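PDB 5UZ8: cadherin-23 from Mus musculus, which probably mediates calcium-dependent adhesion in hearing and mechanotransduction, as a cadherin built of extracellular repeats with calcium ions at their ends. Local coordinates for residues N3-E17 against T28-G40. Numbering follows the deposited sequence.
Sequences NTPQFKPFGITYYTE and TLIAVAAVDPDKG. With CA (calcium ion), chain H.
Tyr-15 lays one face of its ring on Val-32 where the two sheets of a cadherin repeat, a Greek-key beta sandwich, come together. Val-32 CG1 sits 3.4 Å from the ring centroid of Tyr-15, 10° off the normal, a CH-pi contact. With CG anti to the carbonyl carbon (chi1 -64°), the ring reaches back along the chain, its opposite face under Ile-12 CG1 and its edge met by Phe-7 CD1. Tyr-15 OH donates to Lys-8 O at 2.6 Å, tying strand 15-20 to the backbone next to Phe-7. Cutting the ring back to an alanine is likely to strip Val-32 of its cover and Lys-8 O of its hydroxyl.

Strand 6-7 pairs antiparallel with the end of strand 28-35: Gln-6 and Val-35 exchange two backbone bonds, and Lys-8 N reaches Ala-33 O. Phe-7 turns inward, Ala-34 CB lying over one ring face toward the rim, while Val-86 and Ala-88 pack around it. On the sheet's other side Phe-10 CE1 meets Val-35 CG2 at 3.6 Å, the side chains nearly perpendicular.

Beyond the pairing comes calcium, bound by Asn-3 O, Asp-36 OD2, Asp-38 OD2, a water, Asn-42 and Asp-90, with Asp-36 OD1 at a longer 2.9 Å. Asp-38 N to Asp-36 OD1 closes an Asx turn. Asp-38 grips Asn-3 twice: OD2 accepts from Asn-3 N, and OD1 takes ND2 at 2.6 Å, within the amide plane.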
ATOM      1  N   ASN A   3      36.327 -49.254 -32.521  1.00 50.66           N
ATOM      2  CA  ASN A   3      35.739 -47.931 -32.731  1.00 47.72           C
ATOM      3  C   ASN A   3      35.290 -47.339 -31.373  1.00 44.29           C
ATOM      4  O   ASN A   3      34.711 -48.036 -30.563  1.00 44.11           O
ATOM      5  CB  ASN A   3      34.553 -48.033 -33.703  1.00 47.55           C
ATOM      6  CG  ASN A   3      34.981 -48.471 -35.097  1.00 49.33           C
ATOM      7  OD1 ASN A   3      35.537 -47.687 -35.860  1.00 49.63           O
ATOM      8  ND2 ASN A   3      34.751 -49.738 -35.418  1.00 50.44           N
ATOM      9  N   THR A   4      35.619 -46.078 -31.128  1.00 41.40           N
ATOM     10  CA  THR A   4      35.165 -45.339 -29.950  1.00 39.26           C
ATOM     11  C   THR A   4      33.721 -44.873 -30.152  1.00 36.19           C
ATOM     12  O   THR A   4      33.357 -44.493 -31.256  1.00 35.33           O
ATOM     13  CB  THR A   4      36.076 -44.120 -29.755  1.00 39.04           C
ATOM     14  OG1 THR A   4      37.422 -44.594 -29.701  1.00 41.21           O
ATOM     15  CG2 THR A   4      35.754 -43.340 -28.478  1.00 37.76           C
ATOM     16  N   PRO A   5      32.889 -44.895 -29.088  1.00 34.44           N
ATOM     17  CA  PRO A   5      31.550 -44.341 -29.254  1.00 31.80           C
ATOM     18  C   PRO A   5      31.574 -42.893 -29.733  1.00 30.04           C
ATOM     19  O   PRO A   5      32.441 -42.106 -29.311  1.00 28.77           O
ATOM     20  CB  PRO A   5      30.955 -44.439 -27.846  1.00 31.52           C
ATOM     21  CG  PRO A   5      31.660 -45.622 -27.233  1.00 33.26           C
ATOM     22  CD  PRO A   5      33.050 -45.552 -27.771  1.00 34.69           C
ATOM     23  N   GLN A   6      30.617 -42.554 -30.601  1.00 28.44           N
ATOM     24  CA  GLN A   6      30.461 -41.195 -31.066  1.00 27.51           C
ATOM     25  C   GLN A   6      29.073 -40.682 -30.728  1.00 24.97           C
ATOM     26  O   GLN A   6      28.078 -41.364 -30.974  1.00 24.40           O
ATOM     27  CB  GLN A   6      30.625 -41.125 -32.581  1.00 29.11           C
ATOM     28  CG  GLN A   6      31.901 -41.717 -33.139  1.00 32.23           C
ATOM     29  CD  GLN A   6      31.832 -41.782 -34.650  1.00 34.17           C
ATOM     30  OE1 GLN A   6      32.020 -40.777 -35.324  1.00 36.76           O
ATOM     31  NE2 GLN A   6      31.490 -42.932 -35.179  1.00 35.61           N
ATOM     32  N   PHE A   7      29.008 -39.462 -30.231  1.00 23.05           N
ATOM     33  CA  PHE A   7      27.731 -38.826 -29.954  1.00 21.87           C
ATOM     34  C   PHE A   7      27.074 -38.408 -31.252  1.00 21.78           C
ATOM     35  O   PHE A   7      27.753 -38.163 -32.266  1.00 22.13           O
ATOM     36  CB  PHE A   7      27.890 -37.650 -28.971  1.00 21.24           C
ATOM     37  CG  PHE A   7      28.146 -38.109 -27.546  1.00 21.23           C
ATOM     38  CD1 PHE A   7      27.094 -38.559 -26.751  1.00 20.99           C
ATOM     39  CD2 PHE A   7      29.434 -38.135 -27.031  1.00 22.06           C
ATOM     40  CE1 PHE A   7      27.333 -38.999 -25.455  1.00 21.19           C
ATOM     41  CE2 PHE A   7      29.679 -38.571 -25.740  1.00 22.54           C
ATOM     42  CZ  PHE A   7      28.634 -39.026 -24.963  1.00 21.86           C
ATOM     43  N   LYS A   8      25.746 -38.419 -31.208  1.00 21.02           N
ATOM     44  CA  LYS A   8      24.895 -38.088 -32.314  1.00 21.86           C
ATOM     45  C   LYS A   8      24.159 -36.770 -32.044  1.00 20.28           C
ATOM     46  O   LYS A   8      23.781 -36.499 -30.913  1.00 18.71           O
ATOM     47  CB  LYS A   8      23.906 -39.223 -32.543  1.00 23.52           C
ATOM     48  CG  LYS A   8      24.622 -40.535 -32.878  1.00 25.77           C
ATOM     49  CD  LYS A   8      24.729 -40.723 -34.357  1.00 28.41           C
ATOM     50  CE  LYS A   8      23.448 -41.410 -34.806  1.00 30.40           C
ATOM     51  NZ  LYS A   8      23.062 -40.946 -36.137  1.00 32.30           N
ATOM     52  N   PRO A   9      23.955 -35.944 -33.056  1.00 20.22           N
ATOM     53  CA  PRO A   9      24.433 -36.146 -34.419  1.00 21.48           C
ATOM     54  C   PRO A   9      25.963 -36.076 -34.534  1.00 21.37           C
ATOM     55  O   PRO A   9      26.630 -35.484 -33.688  1.00 20.10           O
ATOM     56  CB  PRO A   9      23.789 -34.980 -35.184  1.00 21.96           C
ATOM     57  CG  PRO A   9      23.679 -33.905 -34.162  1.00 20.89           C
ATOM     58  CD  PRO A   9      23.494 -34.569 -32.810  1.00 19.75           C
ATOM     59  N   PHE A  10      26.503 -36.716 -35.558  1.00 22.42           N
ATOM     60  CA  PHE A  10      27.936 -36.865 -35.645  1.00 23.13           C
ATOM     61  C   PHE A  10      28.607 -35.473 -35.680  1.00 22.63           C
ATOM     62  O   PHE A  10      28.195 -34.595 -36.422  1.00 22.45           O
ATOM     63  CB  PHE A  10      28.312 -37.647 -36.893  1.00 25.17           C
ATOM     64  CG  PHE A  10      27.997 -39.115 -36.827  1.00 26.22           C
ATOM     65  CD1 PHE A  10      28.497 -39.915 -35.784  1.00 26.38           C
ATOM     66  CD2 PHE A  10      27.240 -39.718 -37.823  1.00 27.78           C
ATOM     67  CE1 PHE A  10      28.247 -41.293 -35.764  1.00 27.37           C
ATOM     68  CE2 PHE A  10      26.986 -41.096 -37.808  1.00 28.73           C
ATOM     69  CZ  PHE A  10      27.509 -41.884 -36.787  1.00 28.38           C
ATOM     70  N   GLY A  11      29.644 -35.299 -34.873  1.00 22.17           N
ATOM     71  CA  GLY A  11      30.343 -34.002 -34.757  1.00 22.16           C
ATOM     72  C   GLY A  11      29.744 -32.979 -33.813  1.00 20.62           C
ATOM     73  O   GLY A  11      30.191 -31.836 -33.782  1.00 20.50           O
ATOM     74  N   ILE A  12      28.759 -33.367 -33.004  1.00 19.57           N
ATOM     75  CA  ILE A  12      28.110 -32.442 -32.105  1.00 18.82           C
ATOM     76  C   ILE A  12      29.109 -32.007 -31.015  1.00 18.78           C
ATOM     77  O   ILE A  12      29.792 -32.855 -30.425  1.00 18.25           O
ATOM     78  CB  ILE A  12      26.820 -33.055 -31.483  1.00 18.06           C
ATOM     79  CG1 ILE A  12      26.051 -32.051 -30.640  1.00 17.45           C
ATOM     80  CG2 ILE A  12      27.110 -34.293 -30.659  1.00 17.75           C
ATOM     81  CD1 ILE A  12      25.503 -30.892 -31.443  1.00 18.14           C
ATOM     82  N   THR A  13      29.220 -30.691 -30.792  1.00 18.84           N
ATOM     83  CA  THR A  13      30.239 -30.160 -29.882  0.50 19.31           C
ATOM     84  C   THR A  13      29.795 -30.229 -28.430  1.00 18.34           C
ATOM     85  O   THR A  13      30.600 -30.534 -27.566  1.00 18.42           O
ATOM     86  CB  THR A  13      30.591 -28.702 -30.207  0.50 20.12           C
ATOM     87  OG1 THR A  13      29.389 -27.928 -30.256  0.50 19.84           O
ATOM     88  CG2 THR A  13      31.315 -28.629 -31.522  0.50 21.52           C
ATOM     89  N   TYR A  14      28.521 -29.914 -28.194  1.00 17.95           N
ATOM     90  CA  TYR A  14      27.874 -29.996 -26.886  1.00 17.79           C
ATOM     91  C   TYR A  14      26.369 -30.089 -27.103  1.00 17.43           C
ATOM     92  O   TYR A  14      25.879 -29.740 -28.184  1.00 17.48           O
ATOM     93  CB  TYR A  14      28.197 -28.758 -26.012  1.00 18.73           C
ATOM     94  CG  TYR A  14      27.763 -27.448 -26.635  1.00 19.85           C
ATOM     95  CD1 TYR A  14      26.436 -27.014 -26.540  1.00 20.04           C
ATOM     96  CD2 TYR A  14      28.676 -26.611 -27.290  1.00 22.02           C
ATOM     97  CE1 TYR A  14      26.031 -25.815 -27.132  1.00 21.38           C
ATOM     98  CE2 TYR A  14      28.267 -25.407 -27.854  1.00 22.86           C
ATOM     99  CZ  TYR A  14      26.938 -25.034 -27.766  1.00 22.56           C
ATOM    100  OH  TYR A  14      26.481 -23.855 -28.325  1.00 26.04           O
ATOM    101  N   TYR A  15      25.648 -30.541 -26.079  1.00 17.03           N
ATOM    102  CA  TYR A  15      24.186 -30.534 -26.086  1.00 17.23           C
ATOM    103  C   TYR A  15      23.611 -29.409 -25.237  1.00 17.21           C
ATOM    104  O   TYR A  15      24.193 -29.016 -24.229  1.00 16.59           O
ATOM    105  CB  TYR A  15      23.632 -31.835 -25.541  1.00 17.36           C
ATOM    106  CG  TYR A  15      23.936 -33.080 -26.341  1.00 18.36           C
ATOM    107  CD1 TYR A  15      23.227 -33.381 -27.496  1.00 19.14           C
ATOM    108  CD2 TYR A  15      24.886 -33.999 -25.891  1.00 18.69           C
ATOM    109  CE1 TYR A  15      23.478 -34.557 -28.201  1.00 20.19           C
ATOM    110  CE2 TYR A  15      25.148 -35.161 -26.598  1.00 19.56           C
ATOM    111  CZ  TYR A  15      24.454 -35.440 -27.746  1.00 20.00           C
ATOM    112  OH  TYR A  15      24.705 -36.619 -28.438  1.00 21.00           O
ATOM    113  N   THR A  16      22.454 -28.894 -25.640  1.00 17.92           N
ATOM    114  CA  THR A  16      21.750 -27.948 -24.805  1.00 18.62           C
ATOM    115  C   THR A  16      20.236 -28.133 -24.934  1.00 19.32           C
ATOM    116  O   THR A  16      19.728 -28.596 -25.963  1.00 18.19           O
ATOM    117  CB  THR A  16      22.185 -26.507 -25.102  1.00 20.20           C
ATOM    118  OG1 THR A  16      21.648 -25.620 -24.102  1.00 21.26           O
ATOM    119  CG2 THR A  16      21.701 -26.058 -26.513  1.00 20.77           C
ATOM    120  N   GLU A  17      19.525 -27.774 -23.864  1.00 19.82           N
ATOM    121  CA  GLU A  17      18.077 -27.824 -23.850  1.00 20.61           C
ATOM    122  C   GLU A  17      17.618 -26.809 -22.792  1.00 20.13           C
ATOM    123  O   GLU A  17      18.311 -26.586 -21.788  1.00 18.13           O
ATOM    124  CB  GLU A  17      17.667 -29.256 -23.483  1.00 23.21           C
ATOM    125  CG  GLU A  17      16.418 -29.827 -24.069  1.00 27.23           C
ATOM    126  CD  GLU A  17      16.381 -29.909 -25.585  1.00 31.97           C
ATOM    127  OE1 GLU A  17      17.046 -30.768 -26.219  1.00 37.79           O
ATOM    128  OE2 GLU A  17      15.613 -29.132 -26.143  1.00 36.56           O
ATOM    129  N   THR A  28      11.601 -35.726 -18.145  1.00 15.98           N
ATOM    130  CA  THR A  28      12.698 -35.845 -19.086  1.00 16.72           C
ATOM    131  C   THR A  28      13.226 -34.453 -19.390  1.00 15.80           C
ATOM    132  O   THR A  28      12.465 -33.553 -19.779  1.00 16.09           O
ATOM    133  CB  THR A  28      12.269 -36.534 -20.390  1.00 17.98           C
ATOM    134  OG1 THR A  28      11.901 -37.891 -20.113  1.00 19.07           O
ATOM    135  CG2 THR A  28      13.385 -36.517 -21.418  1.00 18.11           C
ATOM    136  N   LEU A  29      14.518 -34.270 -19.177  1.00 15.04           N
ATOM    137  CA  LEU A  29      15.144 -32.979 -19.389  1.00 15.09           C
ATOM    138  C   LEU A  29      15.862 -32.914 -20.738  1.00 15.56           C
ATOM    139  O   LEU A  29      15.837 -31.883 -21.392  1.00 16.19           O
ATOM    140  CB  LEU A  29      16.115 -32.688 -18.286  1.00 14.89           C
ATOM    141  CG  LEU A  29      15.545 -32.724 -16.874  1.00 15.29           C
ATOM    142  CD1 LEU A  29      16.662 -32.348 -15.912  1.00 15.74           C
ATOM    143  CD2 LEU A  29      14.349 -31.813 -16.723  1.00 15.52           C
ATOM    144  N   ILE A  30      16.523 -33.995 -21.118  1.00 16.07           N
ATOM    145  CA  ILE A  30      17.213 -34.082 -22.398  1.00 16.79           C
ATOM    146  C   ILE A  30      17.463 -35.538 -22.662  1.00 17.49           C
ATOM    147  O   ILE A  30      17.582 -36.315 -21.736  1.00 16.34           O
ATOM    148  CB  ILE A  30      18.532 -33.276 -22.393  1.00 16.83           C
ATOM    149  CG1 ILE A  30      19.117 -33.153 -23.809  1.00 17.69           C
ATOM    150  CG2 ILE A  30      19.566 -33.824 -21.384  1.00 16.78           C
ATOM    151  CD1 ILE A  30      20.246 -32.127 -23.853  1.00 18.29           C
ATOM    152  N   ALA A  31      17.515 -35.916 -23.934  1.00 18.45           N
ATOM    153  CA  ALA A  31      17.911 -37.262 -24.296  1.00 20.04           C
ATOM    154  C   ALA A  31      19.015 -37.202 -25.308  1.00 21.37           C
ATOM    155  O   ALA A  31      18.863 -36.543 -26.334  1.00 21.88           O
ATOM    156  CB  ALA A  31      16.739 -38.021 -24.858  1.00 21.45           C
ATOM    157  N   VAL A  32      20.128 -37.848 -24.986  1.00 21.35           N
ATOM    158  CA  VAL A  32      21.289 -37.893 -25.870  1.00 22.01           C
ATOM    159  C   VAL A  32      21.553 -39.339 -26.247  1.00 22.77           C
ATOM    160  O   VAL A  32      21.030 -40.260 -25.614  1.00 22.29           O
ATOM    161  CB  VAL A  32      22.527 -37.265 -25.222  1.00 21.86           C
ATOM    162  CG1 VAL A  32      22.233 -35.860 -24.740  1.00 22.42           C
ATOM    163  CG2 VAL A  32      23.061 -38.117 -24.085  1.00 22.49           C
ATOM    164  N   ALA A  33      22.378 -39.545 -27.271  1.00 23.09           N
ATOM    165  CA  ALA A  33      22.670 -40.868 -27.744  1.00 23.83           C
ATOM    166  C   ALA A  33      24.040 -40.881 -28.390  1.00 24.14           C
ATOM    167  O   ALA A  33      24.433 -39.912 -29.053  1.00 22.79           O
ATOM    168  CB  ALA A  33      21.624 -41.330 -28.757  1.00 25.07           C
ATOM    169  N   ALA A  34      24.748 -41.979 -28.176  1.00 24.74           N
ATOM    170  CA  ALA A  34      25.969 -42.264 -28.877  1.00 25.33           C
ATOM    171  C   ALA A  34      25.807 -43.586 -29.601  1.00 27.35           C
ATOM    172  O   ALA A  34      24.934 -44.385 -29.259  1.00 27.38           O
ATOM    173  CB  ALA A  34      27.120 -42.338 -27.903  1.00 25.51           C
ATOM    174  N   VAL A  35      26.673 -43.817 -30.582  1.00 28.43           N
ATOM    175  CA  VAL A  35      26.680 -45.066 -31.328  1.00 31.08           C
ATOM    176  C   VAL A  35      28.080 -45.637 -31.358  1.00 32.97           C
ATOM    177  O   VAL A  35      29.050 -44.912 -31.278  1.00 31.95           O
ATOM    178  CB  VAL A  35      26.159 -44.900 -32.767  1.00 31.56           C
ATOM    179  CG1 VAL A  35      24.690 -44.477 -32.758  1.00 31.03           C
ATOM    180  CG2 VAL A  35      27.005 -43.899 -33.536  1.00 31.44           C
ATOM    181  N   ASP A  36      28.156 -46.950 -31.456  1.00 36.51           N
ATOM    182  CA  ASP A  36      29.407 -47.643 -31.593  1.00 40.39           C
ATOM    183  C   ASP A  36      29.109 -48.745 -32.587  1.00 44.12           C
ATOM    184  O   ASP A  36      28.258 -49.582 -32.308  1.00 45.36           O
ATOM    185  CB  ASP A  36      29.831 -48.218 -30.249  1.00 41.30           C
ATOM    186  CG  ASP A  36      31.199 -48.855 -30.296  1.00 43.82           C
ATOM    187  OD1 ASP A  36      31.426 -49.777 -31.109  1.00 44.15           O
ATOM    188  OD2 ASP A  36      32.063 -48.432 -29.493  1.00 45.11           O
ATOM    189  N   PRO A  37      29.778 -48.735 -33.749  1.00 47.11           N
ATOM    190  CA  PRO A  37      29.469 -49.779 -34.755  1.00 50.71           C
ATOM    191  C   PRO A  37      29.789 -51.253 -34.351  1.00 54.66           C
ATOM    192  O   PRO A  37      29.155 -52.179 -34.872  1.00 57.09           O
ATOM    193  CB  PRO A  37      30.272 -49.327 -35.990  1.00 50.55           C
ATOM    194  CG  PRO A  37      31.338 -48.425 -35.465  1.00 49.25           C
ATOM    195  CD  PRO A  37      30.783 -47.763 -34.233  1.00 47.00           C
ATOM    196  N   ASP A  38      30.700 -51.453 -33.394  1.00 56.32           N
ATOM    197  CA  ASP A  38      31.279 -52.779 -33.089  1.00 59.22           C
ATOM    198  C   ASP A  38      30.290 -53.795 -32.517  1.00 61.67           C
ATOM    199  O   ASP A  38      29.198 -53.439 -32.092  1.00 61.78           O
ATOM    200  CB  ASP A  38      32.457 -52.636 -32.109  1.00 58.74           C
ATOM    201  CG  ASP A  38      33.531 -51.676 -32.610  1.00 57.74           C
ATOM    202  OD1 ASP A  38      33.720 -51.584 -33.847  1.00 57.73           O
ATOM    203  OD2 ASP A  38      34.178 -51.004 -31.762  1.00 55.25           O
ATOM    204  N   LYS A  39      30.704 -55.061 -32.508  1.00 65.98           N
ATOM    205  CA  LYS A  39      29.850 -56.182 -32.086  1.00 68.13           C
ATOM    206  C   LYS A  39      29.944 -56.439 -30.576  1.00 68.20           C
ATOM    207  O   LYS A  39      31.026 -56.296 -29.985  1.00 68.52           O
ATOM    208  CB  LYS A  39      30.235 -57.462 -32.855  1.00 71.79           C
ATOM    209  CG  LYS A  39      31.516 -58.146 -32.379  1.00 73.85           C
ATOM    210  CD  LYS A  39      32.017 -59.185 -33.371  1.00 77.31           C
ATOM    211  CE  LYS A  39      33.340 -59.785 -32.917  1.00 79.08           C
ATOM    212  NZ  LYS A  39      33.926 -60.689 -33.947  1.00 81.81           N
ATOM    213  N   GLY A  40      28.817 -56.831 -29.973  1.00 67.22           N
ATOM    214  CA  GLY A  40      28.781 -57.337 -28.593  1.00 67.56           C
ATOM    215  C   GLY A  40      29.218 -56.328 -27.540  1.00 65.62           C
ATOM    216  O   GLY A  40      28.844 -55.146 -27.611  1.00 63.27           O
TER
HETATM  217 CA    CA H2607      33.810 -49.926 -29.548  1.00 47.41          CA
HETATM  218  O   HOH W   1      35.803 -51.239 -29.219  1.00 40.05           O